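Local coordinates for protein carbohydrate deacetylase Agd3 (Neosartorya fumigata, PDB 6NWZ) that probably removes N-acetyl groups from the exopolysaccharide galactosaminogalactan and is required for Aspergillus fumigatus biofilm formation, at residues F218-S223 and Y228-W233; V248-Q253 and E575-E580; R533-L538 and Q579-L584. All blocks are in the same frame, centred on the assembly; numbering follows the deposited sequence.

Interaction 1: F218-S223 and Y228-W233; sequences FATDWS and YLQHAW
Phe-218 and Trp-233 are brought together by their first torsions: Phe-218 holds CG opposite its carbonyl carbon (chi1 -86°), which sets its ring against helix 224-237, while Trp-233 folds CG between its backbone N and carbonyl carbon (chi1 69°), which brings the pyrrole part of the indole up to that ring. The motif is a loop packed back on the helix that it leads into, within the CBM87 carbohydrate-binding module of Agd3. The two aromatics form an offset edge-to-face pair, the indole edge directed at the phenyl face, with planes at 76° and 5.6 Å between the centroids of the Phe-218 ring and the five-membered ring of Trp-233. Their nearest atoms are Phe-218 CE2 and Trp-233 NE1, at 3.9 Å. One helical turn earlier, Leu-229 presents CB obliquely to the same ring, 3.8 Å from Phe-218 CZ. The backbone N of Gln-230 lies near the plane of the phenyl ring at its edge, 4.1 Å from Phe-218 CE2, so three helix residues meet the CE2-CZ end of the ring.

Beside the aromatic pair, Thr-220 turns its methyl to the helix, with CG2 3.7 Å from Gln-230 OE1; its hydroxyl is engaged by Ser-42. Phe-214 and Phe-119 extend the aromatic cluster around Phe-218, and Leu-229 continues onto Leu-145 and Phe-147 of strand 144-147. The loop finishes in an N-cap: Ser-223 OG receives the backbone N-H of Ser-226 in the first turn of the helix, and the bond from Ser-223 N to Ala-219 O (2.9 Å) curls the chain just before it. Within the helix, Gln-230 O stands 3.5 Å above the Trp-233 ring plane, displaced toward the rim.

Interaction 2: V248-Q253 and E575-E580; sequences VNLNTQ and ETIVQE
Leu-250, Ile-577 and Val-578 make this contact with branched aliphatic groups, and the flat groups sit on another side of the helix, where the amide of Gln-579 meets a carboxylate oxygen of Glu-575. Gln-579 NE2 donates to Glu-575 OE1 over 2.7 Å; the acceptor lies 5° from the amide plane, and the N-H approaches nearly in line with the C-O bond. The pair is one turn apart in helix 569-584. Lys-291 forms a salt bridge with the same Glu-575 OE1 and Trp-284 NE1 bonds to OE2, so both carboxylate oxygens are held, while Asn-561 takes the oxygen of the Gln-579 amide.

On the side turned to residues 248-253, Leu-250 makes the contact. Its CG stands opposite the backbone N (chi1 -177°), which carries the branch point toward the helix; from there the two methyls go to neighbouring residues. Leu-250 CD2 touches Val-578 CG2 at 3.8 Å, the two side chains crossing at about a right angle. The other methyl, CD1, comes less close, 4.5 Å from Ile-577 CG2; the far end of Ile-577 leads away from Leu-250, and this side chain also packs on Thr-531 of helix 520-536. Val-578 in turn reaches Ile-288 of helix 275-289. All three touching residues are buried, and the contact is small and purely apolar.

Beyond Leu-250 the chain enters strand 252-257, which runs parallel to strands 300-304 and 542-546 and carries the zinc ligands Asp-255 and Asp-256. A helix packed against the lead-in to a largely parallel sheet, with an Asp-256, His-388 and His-392 metal site, is consistent with the alpha/beta barrel-like fold of metal-dependent carbohydrate deacetylases.

Interaction 3: R533-L538 and Q579-L584; sequences RHLLGL and QEFVRL. With ZN (zinc ion), chain I.
Leu-536 and Leu-584 meet methyl to methyl, CD1 to CD1 at 3.9 Å, their side chains crossing at about a right angle. The second methyl of Leu-536, CD2, lies 4.4 Å from Phe-581 CE1, and Leu-535 CD1 comes equally near Phe-581 CD1. Phe-581 holds CG opposite its backbone N (chi1 -179°), an orientation that carries the ring across to the two consecutive leucines; both methyls reach it obliquely. Outside this layer Tyr-228 of helix 224-237 packs on Leu-536 and Leu-584, Tyr-543 of strand 542-546 on Leu-535, and Leu-589 on Phe-581.

The arrangement joins the ends of two helices of the deacetylase domain, 520-536 and 569-584. The first stops in a Schellman motif: Leu-538 has positive phi, its N bonds to Leu-535 O at 3.0 Å, and Arg-539 N reaches back to His-534 O. Further round that helix His-534 binds a zinc ion through NE2 at 2.4 Å. Asp-530, a turn earlier, supplies the other protein ligand, and also pairs with Arg-533; Trp-492 stacks on the imidazole.

On helix 569-584, Arg-583 grips Glu-580 side-on with two nitrogens, one for each carboxylate oxygen. NH2 to Glu-580 OE2 is the shorter bond, 2.7 Å with an N-H···O angle of 160°, and Glu-580 OE2 is met on its syn side; Arg-583 NE meets Glu-580 OE1 from above the carboxylate plane. Leu-584 CD2 rests 3.6 Å above the guanidinium plane of Arg-583, toward its rim, and Thr-163 O receives a further bond from Arg-583 NH2.

From the N terminus, interaction 1 comes first, closing a short loop onto the helix that follows it, 224-237, within the CBM87 module before the others begin. Interaction 2 opens at 248-253 and closes more than 300 residues later on helix 569-584. Interaction 3 opens inside that long loop, at 533-538, and ends on the same helix, sharing Gln-579 and Glu-580 with interaction 2. Helix 569-584 is thus tied both to the segment leading into strand 252-257 and to helix 520-536; Val-248 bridges the two contacts by touching Phe-581 and Leu-538. Interaction 1 adjoins interaction 3 through a probable hydrogen bond from His-231 NE2 to Leu-536 O (2.6 Å), joining the carbohydrate-binding module to the deacetylase domain.

Interaction 1: F218-S223 and Y228-W233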
loop_
_atom_site.group_PDB
_atom_site.type_symbol
_atom_site.label_atom_id
_atom_site.label_comp_id
_atom_site.label_asym_id
_atom_site.label_seq_id
_atom_site.Cartn_x
_atom_site.Cartn_y
_atom_site.Cartn_z
ATOM N N PHE A 218 -2.424 -16.966 10.879
ATOM C CA PHE A 218 -2.378 -15.717 10.133
ATOM C C PHE A 218 -1.940 -14.570 11.038
ATOM O O PHE A 218 -2.263 -14.543 12.230
ATOM C CB PHE A 218 -3.740 -15.403 9.511
ATOM C CG PHE A 218 -3.950 -16.041 8.172
ATOM C CD1 PHE A 218 -4.079 -17.412 8.051
ATOM C CD2 PHE A 218 -4.029 -15.263 7.031
ATOM C CE1 PHE A 218 -4.277 -17.996 6.812
ATOM C CE2 PHE A 218 -4.228 -15.839 5.791
ATOM C CZ PHE A 218 -4.352 -17.207 5.681
ATOM N N ALA A 219 -1.195 -13.620 10.465
ATOM C CA ALA A 219 -0.698 -12.465 11.206
ATOM C C ALA A 219 -0.410 -11.366 10.185
ATOM O O ALA A 219 0.734 -11.106 9.808
ATOM C CB ALA A 219 0.544 -12.808 12.027
ATOM N N THR A 220 -1.483 -10.729 9.712
ATOM C CA THR A 220 -1.355 -9.678 8.709
ATOM C C THR A 220 -0.614 -8.453 9.230
ATOM O O THR A 220 -0.233 -7.598 8.424
ATOM C CB THR A 220 -2.738 -9.271 8.199
ATOM O OG1 THR A 220 -3.503 -8.714 9.278
ATOM C CG2 THR A 220 -3.473 -10.483 7.630
ATOM N N ASP A 221 -0.394 -8.348 10.543
ATOM C CA ASP A 221 0.288 -7.177 11.087
ATOM C C ASP A 221 1.777 -7.181 10.750
ATOM O O ASP A 221 2.359 -6.123 10.491
ATOM C CB ASP A 221 0.083 -7.096 12.603
ATOM C CG ASP A 221 0.138 -8.457 13.280
ATOM O OD1 ASP A 221 -0.432 -9.426 12.732
ATOM O OD2 ASP A 221 0.746 -8.561 14.365
ATOM N N TRP A 222 2.414 -8.354 10.749
ATOM C CA TRP A 222 3.846 -8.430 10.482
ATOM C C TRP A 222 4.231 -9.360 9.342
ATOM O O TRP A 222 5.326 -9.194 8.793
ATOM C CB TRP A 222 4.615 -8.865 11.744
ATOM C CG TRP A 222 4.278 -10.245 12.240
ATOM C CD1 TRP A 222 3.386 -10.568 13.222
ATOM C CD2 TRP A 222 4.831 -11.488 11.778
ATOM N NE1 TRP A 222 3.348 -11.931 13.398
ATOM C CE2 TRP A 222 4.223 -12.519 12.523
ATOM C CE3 TRP A 222 5.781 -11.828 10.807
ATOM C CZ2 TRP A 222 4.530 -13.864 12.326
ATOM C CZ3 TRP A 222 6.081 -13.167 10.611
ATOM C CH2 TRP A 222 5.460 -14.167 11.368
ATOM N N SER A 223 3.390 -10.317 8.961
ATOM C CA SER A 223 3.786 -11.356 8.017
ATOM C C SER A 223 3.367 -10.974 6.603
ATOM O O SER A 223 2.176 -10.775 6.333
ATOM C CB SER A 223 3.176 -12.703 8.408
ATOM O OG SER A 223 3.372 -13.663 7.387
ATOM N N TYR A 228 -0.131 -12.307 1.618
ATOM C CA TYR A 228 -0.196 -12.982 0.325
ATOM C C TYR A 228 -1.325 -14.004 0.293
ATOM O O TYR A 228 -2.096 -14.062 -0.671
ATOM C CB TYR A 228 1.138 -13.664 0.024
ATOM C CG TYR A 228 1.137 -14.555 -1.203
ATOM C CD1 TYR A 228 1.010 -14.015 -2.474
ATOM C CD2 TYR A 228 1.292 -15.935 -1.093
ATOM C CE1 TYR A 228 1.022 -14.816 -3.600
ATOM C CE2 TYR A 228 1.305 -16.748 -2.220
ATOM C CZ TYR A 228 1.169 -16.178 -3.472
ATOM O OH TYR A 228 1.180 -16.959 -4.612
ATOM N N LEU A 229 -1.429 -14.818 1.345
ATOM C CA LEU A 229 -2.413 -15.892 1.359
ATOM C C LEU A 229 -3.837 -15.357 1.374
ATOM O O LEU A 229 -4.738 -15.986 0.808
ATOM C CB LEU A 229 -2.178 -16.797 2.568
ATOM C CG LEU A 229 -0.830 -17.516 2.656
ATOM C CD1 LEU A 229 -0.762 -18.345 3.924
ATOM C CD2 LEU A 229 -0.590 -18.393 1.434
ATOM N N GLN A 230 -4.061 -14.201 2.003
ATOM C CA GLN A 230 -5.428 -13.753 2.252
ATOM C C GLN A 230 -6.191 -13.506 0.959
ATOM O O GLN A 230 -7.425 -13.578 0.946
ATOM C CB GLN A 230 -5.418 -12.493 3.111
ATOM C CG GLN A 230 -4.741 -11.309 2.459
ATOM C CD GLN A 230 -4.725 -10.093 3.357
ATOM O OE1 GLN A 230 -5.346 -10.085 4.422
ATOM N NE2 GLN A 230 -4.008 -9.056 2.935
ATOM N N HIS A 231 -5.482 -13.230 -0.138
ATOM C CA HIS A 231 -6.150 -12.994 -1.411
ATOM C C HIS A 231 -6.788 -14.260 -1.969
ATOM O O HIS A 231 -7.695 -14.172 -2.804
ATOM C CB HIS A 231 -5.158 -12.403 -2.410
ATOM C CG HIS A 231 -4.562 -11.109 -1.958
ATOM N ND1 HIS A 231 -5.279 -9.931 -1.933
ATOM C CD2 HIS A 231 -3.325 -10.807 -1.499
ATOM C CE1 HIS A 231 -4.506 -8.958 -1.485
ATOM N NE2 HIS A 231 -3.315 -9.463 -1.214
ATOM N N ALA A 232 -6.345 -15.432 -1.520
ATOM C CA ALA A 232 -6.987 -16.665 -1.950
ATOM C C ALA A 232 -8.359 -16.821 -1.305
ATOM O O ALA A 232 -9.360 -17.029 -2.000
ATOM C CB ALA A 232 -6.091 -17.861 -1.630
ATOM N N TRP A 233 -8.436 -16.706 0.026
ATOM C CA TRP A 233 -9.711 -16.969 0.684
ATOM C C TRP A 233 -10.700 -15.825 0.505
ATOM O O TRP A 233 -11.911 -16.064 0.508
ATOM C CB TRP A 233 -9.507 -17.298 2.172
ATOM C CG TRP A 233 -9.036 -16.186 3.081
ATOM C CD1 TRP A 233 -7.769 -16.002 3.554
ATOM C CD2 TRP A 233 -9.836 -15.144 3.666
ATOM N NE1 TRP A 233 -7.724 -14.901 4.376
ATOM C CE2 TRP A 233 -8.978 -14.356 4.462
ATOM C CE3 TRP A 233 -11.188 -14.792 3.584
ATOM C CZ2 TRP A 233 -9.427 -13.240 5.170
ATOM C CZ3 TRP A 233 -11.632 -13.680 4.287
ATOM C CH2 TRP A 233 -10.753 -12.919 5.070
#

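Interaction 2: V248-Q253 and E575-E580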
loop_
_atom_site.group_PDB
_atom_site.type_symbol
_atom_site.label_atom_id
_atom_site.label_comp_id
_atom_site.label_asym_id
_atom_site.label_seq_id
_atom_site.Cartn_x
_atom_site.Cartn_y
_atom_site.Cartn_z
ATOM N N VAL A 248 -2.879 -2.022 -6.704
ATOM C CA VAL A 248 -1.576 -1.835 -6.071
ATOM C C VAL A 248 -0.874 -0.674 -6.760
ATOM O O VAL A 248 -0.607 -0.731 -7.967
ATOM C CB VAL A 248 -0.714 -3.105 -6.132
ATOM C CG1 VAL A 248 0.685 -2.818 -5.597
ATOM C CG2 VAL A 248 -1.357 -4.213 -5.334
ATOM N N ASN A 249 -0.582 0.378 -6.000
ATOM C CA ASN A 249 0.140 1.531 -6.519
ATOM C C ASN A 249 1.599 1.456 -6.095
ATOM O O ASN A 249 1.908 1.111 -4.951
ATOM C CB ASN A 249 -0.472 2.848 -6.030
ATOM C CG ASN A 249 -1.799 3.170 -6.695
ATOM O OD1 ASN A 249 -2.793 3.439 -6.018
ATOM N ND2 ASN A 249 -1.818 3.156 -8.024
ATOM N N LEU A 250 2.495 1.786 -7.020
ATOM C CA LEU A 250 3.928 1.837 -6.741
ATOM C C LEU A 250 4.416 3.252 -7.047
ATOM O O LEU A 250 4.826 3.552 -8.171
ATOM C CB LEU A 250 4.683 0.793 -7.545
ATOM C CG LEU A 250 6.182 0.730 -7.266
ATOM C CD1 LEU A 250 6.440 0.415 -5.795
ATOM C CD2 LEU A 250 6.851 -0.288 -8.181
ATOM N N ASN A 251 4.373 4.119 -6.039
ATOM C CA ASN A 251 4.817 5.502 -6.155
ATOM C C ASN A 251 6.146 5.654 -5.427
ATOM O O ASN A 251 6.221 5.424 -4.216
ATOM C CB ASN A 251 3.779 6.460 -5.577
ATOM C CG ASN A 251 2.426 6.318 -6.239
ATOM O OD1 ASN A 251 2.307 5.727 -7.312
ATOM N ND2 ASN A 251 1.396 6.869 -5.606
ATOM N N THR A 252 7.187 6.048 -6.162
ATOM C CA THR A 252 8.531 6.200 -5.612
ATOM C C THR A 252 8.972 7.646 -5.800
ATOM O O THR A 252 9.270 8.069 -6.924
ATOM C CB THR A 252 9.508 5.232 -6.280
ATOM O OG1 THR A 252 9.601 5.524 -7.679
ATOM C CG2 THR A 252 9.025 3.803 -6.113
ATOM N N GLN A 253 9.023 8.400 -4.704
ATOM C CA GLN A 253 9.314 9.827 -4.745
ATOM C C GLN A 253 10.782 10.090 -4.439
ATOM O O GLN A 253 11.350 9.492 -3.521
ATOM C CB GLN A 253 8.437 10.584 -3.753
ATOM C CG GLN A 253 6.980 10.608 -4.140
ATOM C CD GLN A 253 6.146 11.373 -3.148
ATOM O OE1 GLN A 253 6.432 11.375 -1.951
ATOM N NE2 GLN A 253 5.113 12.043 -3.639
ATOM N N GLU A 575 14.132 -2.879 -8.460
ATOM C CA GLU A 575 14.304 -4.186 -9.090
ATOM C C GLU A 575 13.930 -5.310 -8.131
ATOM O O GLU A 575 13.239 -6.262 -8.510
ATOM C CB GLU A 575 15.744 -4.354 -9.581
ATOM C CG GLU A 575 16.088 -3.509 -10.799
ATOM C CD GLU A 575 15.494 -4.058 -12.084
ATOM O OE1 GLU A 575 14.986 -5.198 -12.066
ATOM O OE2 GLU A 575 15.540 -3.351 -13.113
ATOM N N THR A 576 14.372 -5.213 -6.876
ATOM C CA THR A 576 14.049 -6.246 -5.898
ATOM C C THR A 576 12.548 -6.322 -5.658
ATOM O O THR A 576 11.967 -7.413 -5.624
ATOM C CB THR A 576 14.791 -5.968 -4.591
ATOM O OG1 THR A 576 16.201 -6.090 -4.813
ATOM C CG2 THR A 576 14.345 -6.930 -3.491
ATOM N N ILE A 577 11.900 -5.167 -5.518
ATOM C CA ILE A 577 10.488 -5.142 -5.157
ATOM C C ILE A 577 9.621 -5.581 -6.333
ATOM O O ILE A 577 8.707 -6.400 -6.175
ATOM C CB ILE A 577 10.111 -3.741 -4.642
ATOM C CG1 ILE A 577 10.251 -3.681 -3.120
ATOM C CG2 ILE A 577 8.708 -3.346 -5.070
ATOM C CD1 ILE A 577 11.648 -3.982 -2.601
ATOM N N VAL A 578 9.911 -5.072 -7.535
ATOM C CA VAL A 578 9.078 -5.371 -8.697
ATOM C C VAL A 578 9.174 -6.844 -9.069
ATOM O O VAL A 578 8.161 -7.493 -9.360
ATOM C CB VAL A 578 9.467 -4.470 -9.881
ATOM C CG1 VAL A 578 8.767 -4.943 -11.147
ATOM C CG2 VAL A 578 9.131 -3.010 -9.584
ATOM N N GLN A 579 10.387 -7.396 -9.076
ATOM C CA GLN A 579 10.555 -8.789 -9.477
ATOM C C GLN A 579 9.867 -9.740 -8.505
ATOM O O GLN A 579 9.293 -10.753 -8.923
ATOM C CB GLN A 579 12.041 -9.121 -9.604
ATOM C CG GLN A 579 12.727 -8.368 -10.735
ATOM C CD GLN A 579 14.178 -8.758 -10.901
ATOM O OE1 GLN A 579 14.550 -9.915 -10.711
ATOM N NE2 GLN A 579 15.012 -7.787 -11.256
ATOM N N GLU A 580 9.904 -9.435 -7.209
ATOM C CA GLU A 580 9.232 -10.298 -6.245
ATOM C C GLU A 580 7.718 -10.195 -6.376
ATOM O O GLU A 580 7.012 -11.209 -6.316
ATOM C CB GLU A 580 9.667 -9.947 -4.826
ATOM C CG GLU A 580 9.087 -10.879 -3.777
ATOM C CD GLU A 580 9.649 -12.288 -3.862
ATOM O OE1 GLU A 580 10.647 -12.510 -4.585
ATOM O OE2 GLU A 580 9.091 -13.179 -3.196
#

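Interaction 3: R533-L538 and Q579-L584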
loop_
_atom_site.group_PDB
_atom_site.type_symbol
_atom_site.label_atom_id
_atom_site.label_comp_id
_atom_site.label_asym_id
_atom_site.label_seq_id
_atom_site.Cartn_x
_atom_site.Cartn_y
_atom_site.Cartn_z
ATOM N N ARG A 533 4.665 -6.921 2.231
ATOM C CA ARG A 533 3.616 -6.809 3.239
ATOM C C ARG A 533 2.757 -5.573 3.004
ATOM O O ARG A 533 1.535 -5.612 3.184
ATOM C CB ARG A 533 4.240 -6.780 4.632
ATOM C CG ARG A 533 3.241 -6.621 5.752
ATOM C CD ARG A 533 3.915 -6.725 7.110
ATOM N NE ARG A 533 4.804 -5.604 7.413
ATOM C CZ ARG A 533 4.408 -4.478 8.004
ATOM N NH1 ARG A 533 3.134 -4.314 8.340
ATOM N NH2 ARG A 533 5.283 -3.512 8.256
ATOM N N HIS A 534 3.381 -4.465 2.596
ATOM C CA HIS A 534 2.627 -3.253 2.285
ATOM C C HIS A 534 1.811 -3.423 1.011
ATOM O O HIS A 534 0.605 -3.151 0.992
ATOM C CB HIS A 534 3.580 -2.065 2.147
ATOM C CG HIS A 534 4.386 -1.787 3.376
ATOM N ND1 HIS A 534 3.901 -1.997 4.648
ATOM C CD2 HIS A 534 5.645 -1.315 3.527
ATOM C CE1 HIS A 534 4.824 -1.664 5.531
ATOM N NE2 HIS A 534 5.893 -1.247 4.876
ATOM N N LEU A 535 2.460 -3.879 -0.067
ATOM C CA LEU A 535 1.803 -3.938 -1.368
ATOM C C LEU A 535 0.728 -5.016 -1.402
ATOM O O LEU A 535 -0.372 -4.788 -1.922
ATOM C CB LEU A 535 2.842 -4.171 -2.467
ATOM C CG LEU A 535 3.867 -3.052 -2.671
ATOM C CD1 LEU A 535 4.702 -3.287 -3.924
ATOM C CD2 LEU A 535 3.180 -1.698 -2.726
ATOM N N LEU A 536 1.022 -6.200 -0.862
ATOM C CA LEU A 536 0.007 -7.243 -0.797
ATOM C C LEU A 536 -1.079 -6.933 0.230
ATOM O O LEU A 536 -2.130 -7.583 0.215
ATOM C CB LEU A 536 0.667 -8.594 -0.500
ATOM C CG LEU A 536 1.620 -9.070 -1.602
ATOM C CD1 LEU A 536 2.263 -10.406 -1.270
ATOM C CD2 LEU A 536 0.872 -9.156 -2.917
ATOM N N GLY A 537 -0.855 -5.962 1.111
ATOM C CA GLY A 537 -1.888 -5.441 1.978
ATOM C C GLY A 537 -2.688 -4.313 1.367
ATOM O O GLY A 537 -3.519 -3.709 2.054
ATOM N N LEU A 538 -2.446 -4.007 0.090
ATOM C CA LEU A 538 -3.173 -2.976 -0.655
ATOM C C LEU A 538 -2.987 -1.588 -0.044
ATOM O O LEU A 538 -3.844 -0.713 -0.186
ATOM C CB LEU A 538 -4.662 -3.317 -0.779
ATOM C CG LEU A 538 -4.985 -4.677 -1.404
ATOM C CD1 LEU A 538 -6.472 -4.783 -1.729
ATOM C CD2 LEU A 538 -4.130 -4.930 -2.638
ATOM N N GLN A 579 10.387 -7.396 -9.076
ATOM C CA GLN A 579 10.555 -8.789 -9.477
ATOM C C GLN A 579 9.867 -9.740 -8.505
ATOM O O GLN A 579 9.293 -10.753 -8.923
ATOM C CB GLN A 579 12.041 -9.121 -9.604
ATOM C CG GLN A 579 12.727 -8.368 -10.735
ATOM C CD GLN A 579 14.178 -8.758 -10.901
ATOM O OE1 GLN A 579 14.550 -9.915 -10.711
ATOM N NE2 GLN A 579 15.012 -7.787 -11.256
ATOM N N GLU A 580 9.904 -9.435 -7.209
ATOM C CA GLU A 580 9.232 -10.298 -6.245
ATOM C C GLU A 580 7.718 -10.195 -6.376
ATOM O O GLU A 580 7.012 -11.209 -6.316
ATOM C CB GLU A 580 9.667 -9.947 -4.826
ATOM C CG GLU A 580 9.087 -10.879 -3.777
ATOM C CD GLU A 580 9.649 -12.288 -3.862
ATOM O OE1 GLU A 580 10.647 -12.510 -4.585
ATOM O OE2 GLU A 580 9.091 -13.179 -3.196
ATOM N N PHE A 581 7.203 -8.977 -6.541
ATOM C CA PHE A 581 5.771 -8.799 -6.751
ATOM C C PHE A 581 5.292 -9.597 -7.959
ATOM O O PHE A 581 4.259 -10.275 -7.898
ATOM C CB PHE A 581 5.468 -7.308 -6.918
ATOM C CG PHE A 581 4.016 -6.989 -7.130
ATOM C CD1 PHE A 581 3.176 -6.770 -6.049
ATOM C CD2 PHE A 581 3.498 -6.873 -8.413
ATOM C CE1 PHE A 581 1.838 -6.461 -6.243
ATOM C CE2 PHE A 581 2.163 -6.568 -8.614
ATOM C CZ PHE A 581 1.334 -6.360 -7.525
ATOM N N VAL A 582 6.047 -9.547 -9.058
ATOM C CA VAL A 582 5.649 -10.261 -10.267
ATOM C C VAL A 582 5.793 -11.770 -10.081
ATOM O O VAL A 582 5.061 -12.553 -10.697
ATOM C CB VAL A 582 6.454 -9.737 -11.472
ATOM C CG1 VAL A 582 6.287 -10.643 -12.667
ATOM C CG2 VAL A 582 6.000 -8.326 -11.829
ATOM N N ARG A 583 6.706 -12.206 -9.209
ATOM C CA ARG A 583 6.851 -13.634 -8.947
ATOM C C ARG A 583 5.642 -14.211 -8.217
ATOM O O ARG A 583 5.330 -15.397 -8.379
ATOM C CB ARG A 583 8.118 -13.889 -8.138
ATOM C CG ARG A 583 8.357 -15.349 -7.849
ATOM C CD ARG A 583 9.577 -15.536 -6.978
ATOM N NE ARG A 583 9.319 -15.247 -5.570
ATOM C CZ ARG A 583 8.884 -16.149 -4.696
ATOM N NH1 ARG A 583 8.646 -17.396 -5.087
ATOM N NH2 ARG A 583 8.686 -15.808 -3.431
ATOM N N LEU A 584 4.949 -13.395 -7.419
ATOM C CA LEU A 584 3.835 -13.852 -6.594
ATOM C C LEU A 584 2.470 -13.685 -7.254
ATOM O O LEU A 584 1.632 -14.586 -7.154
ATOM C CB LEU A 584 3.839 -13.111 -5.253
ATOM C CG LEU A 584 5.108 -13.258 -4.411
ATOM C CD1 LEU A 584 5.016 -12.392 -3.174
ATOM C CD2 LEU A 584 5.347 -14.713 -4.033
HETATM ZN ZN ZN I . 8.105 -0.503 5.393
#